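Local structure of Mll3558 protein (Mesorhizobium loti, 3RD6) at residues I12-P17 with A144-L149. The protein is of unknown function but belongs to the AHA1 family, related to activators of the Hsp90 ATPase. Numbering follows the deposited sequence.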
loop_
_atom_site.group_PDB
_atom_site.type_symbol
_atom_site.label_atom_id
_atom_site.label_comp_id
_atom_site.label_asym_id
_atom_site.label_seq_id
_atom_site.Cartn_x
_atom_site.Cartn_y
_atom_site.Cartn_z
ATOM N N ILE A 12 0.374 13.076 10.750
ATOM C CA ILE A 12 -0.349 13.575 11.905
ATOM C C ILE A 12 0.301 13.103 13.202
ATOM O O ILE A 12 0.362 11.910 13.472
ATOM C CB ILE A 12 -1.811 13.083 11.872
ATOM C CG1 ILE A 12 -2.461 13.502 10.552
ATOM C CG2 ILE A 12 -2.581 13.642 13.048
ATOM C CD1 ILE A 12 -3.816 12.881 10.311
ATOM N N GLU A 13 0.804 14.042 13.994
ATOM C CA GLU A 13 1.417 13.697 15.269
ATOM C C GLU A 13 0.397 13.955 16.359
ATOM O O GLU A 13 -0.362 14.926 16.304
ATOM C CB GLU A 13 2.667 14.533 15.538
ATOM C CG GLU A 13 3.841 14.206 14.641
ATOM C CD GLU A 13 4.242 15.368 13.747
ATOM O OE1 GLU A 13 3.379 15.862 12.981
ATOM O OE2 GLU A 13 5.419 15.787 13.809
ATOM N N ARG A 14 0.362 13.064 17.337
ATOM C CA ARG A 14 -0.575 13.196 18.437
ATOM C C ARG A 14 -0.088 12.335 19.586
ATOM O O ARG A 14 0.046 11.120 19.445
ATOM C CB ARG A 14 -1.974 12.748 18.009
ATOM C CG ARG A 14 -3.046 13.162 18.992
ATOM C CD ARG A 14 -4.432 12.782 18.515
ATOM N NE ARG A 14 -5.456 13.667 19.068
ATOM C CZ ARG A 14 -5.637 13.893 20.365
ATOM N NH1 ARG A 14 -4.858 13.298 21.260
ATOM N NH2 ARG A 14 -6.600 14.718 20.763
ATOM N N THR A 15 0.176 12.968 20.725
ATOM C CA THR A 15 0.663 12.244 21.884
ATOM C C THR A 15 -0.456 11.820 22.813
ATOM O O THR A 15 -1.505 12.463 22.879
ATOM C CB THR A 15 1.663 13.086 22.667
ATOM O OG1 THR A 15 2.685 13.553 21.778
ATOM C CG2 THR A 15 2.288 12.261 23.784
ATOM N N TYR A 16 -0.216 10.727 23.526
ATOM C CA TYR A 16 -1.193 10.180 24.453
ATOM C C TYR A 16 -0.528 9.954 25.795
ATOM O O TYR A 16 0.646 9.594 25.852
ATOM C CB TYR A 16 -1.738 8.851 23.918
ATOM C CG TYR A 16 -2.462 8.986 22.601
ATOM C CD1 TYR A 16 -3.799 9.369 22.560
ATOM C CD2 TYR A 16 -1.798 8.778 21.391
ATOM C CE1 TYR A 16 -4.459 9.540 21.346
ATOM C CE2 TYR A 16 -2.451 8.952 20.170
ATOM C CZ TYR A 16 -3.779 9.330 20.158
ATOM O OH TYR A 16 -4.431 9.504 18.964
ATOM N N PRO A 17 -1.270 10.155 26.893
ATOM C CA PRO A 17 -0.727 9.963 28.235
ATOM C C PRO A 17 -0.466 8.477 28.473
ATOM O O PRO A 17 0.256 8.098 29.397
ATOM C CB PRO A 17 -1.830 10.506 29.120
ATOM C CG PRO A 17 -3.059 10.100 28.379
ATOM C CD PRO A 17 -2.707 10.467 26.949
ATOM N N ALA A 144 -10.609 10.740 18.404
ATOM C CA ALA A 144 -11.570 9.803 18.983
ATOM C C ALA A 144 -10.840 8.713 19.761
ATOM O O ALA A 144 -11.290 8.306 20.828
ATOM C CB ALA A 144 -12.410 9.182 17.892
ATOM N N LEU A 145 -9.723 8.232 19.213
ATOM C CA LEU A 145 -8.920 7.208 19.879
ATOM C C LEU A 145 -8.544 7.727 21.263
ATOM O O LEU A 145 -8.634 7.002 22.260
ATOM C CB LEU A 145 -7.644 6.917 19.088
ATOM C CG LEU A 145 -6.569 6.065 19.787
ATOM C CD1 LEU A 145 -7.107 4.703 20.170
ATOM C CD2 LEU A 145 -5.384 5.915 18.860
ATOM N N ALA A 146 -8.134 8.995 21.304
ATOM C CA ALA A 146 -7.737 9.658 22.541
ATOM C C ALA A 146 -8.733 9.373 23.660
ATOM O O ALA A 146 -8.350 8.920 24.748
ATOM C CB ALA A 146 -7.610 11.159 22.313
ATOM N N ALA A 147 -10.008 9.623 23.384
ATOM C CA ALA A 147 -11.065 9.387 24.370
ATOM C C ALA A 147 -11.150 7.920 24.786
ATOM O O ALA A 147 -11.420 7.614 25.943
ATOM C CB ALA A 147 -12.409 9.842 23.816
ATOM N N GLU A 148 -10.919 7.021 23.833
ATOM C CA GLU A 148 -10.969 5.588 24.091
ATOM C C GLU A 148 -9.863 5.161 25.062
ATOM O O GLU A 148 -9.882 4.048 25.592
ATOM C CB GLU A 148 -10.826 4.822 22.775
ATOM C CG GLU A 148 -11.761 3.627 22.627
ATOM C CD GLU A 148 -11.560 2.564 23.701
ATOM O OE1 GLU A 148 -10.403 2.164 23.945
ATOM O OE2 GLU A 148 -12.565 2.121 24.296
ATOM N N LEU A 149 -8.901 6.052 25.293
ATOM C CA LEU A 149 -7.792 5.770 26.204
ATOM C C LEU A 149 -7.882 6.539 27.527
ATOM O O LEU A 149 -7.918 5.875 28.591
ATOM C CB LEU A 149 -6.451 6.066 25.516
ATOM C CG LEU A 149 -5.916 4.996 24.554
ATOM C CD1 LEU A 149 -6.887 4.812 23.420
ATOM C CD2 LEU A 149 -4.546 5.393 24.025
#
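Apolar contact dominates where Y16 meets A146 and L145. The ring of Y16 presents its edge to the helix: CE1 lies 3.5 Å from CA of A146, and CB of A146 sits in the ring plane, 3.7 Å from that same CE1. L145 crosses the tyrosine at about a right angle, its CD2 coming obliquely to within 4.0 Å of Y16 CZ. At the other end of the ring, L149 CD2 approaches CD1 of Y16 more loosely, at 4.3 Å. With CG anti to its carbonyl carbon (chi1 -62°), the ring reaches across to the helix. The axes of 12-16 and 144-148 run nearly parallel, 9° apart in direction and 9.8 Å at closest approach. Segment 144-148 ends the C-terminal helix 131-148 of a Bet v 1-like helix-grip fold, which lies against the curved antiparallel sheet at strand 5-16, one of the two outermost strands within the chain. No hydrogen bond links the two segments themselves; Y16 OH is instead hydrogen-bonded to the backbone O of L142, earlier in the same helix. A phenylalanine here would probably keep the edge contact with A146 but leave the L142 carbonyl without this partner. A cation is also involved, though only in van der Waals contact: A146 CB lies over one face of the R14 guanidinium, 3.6 Å from NH1.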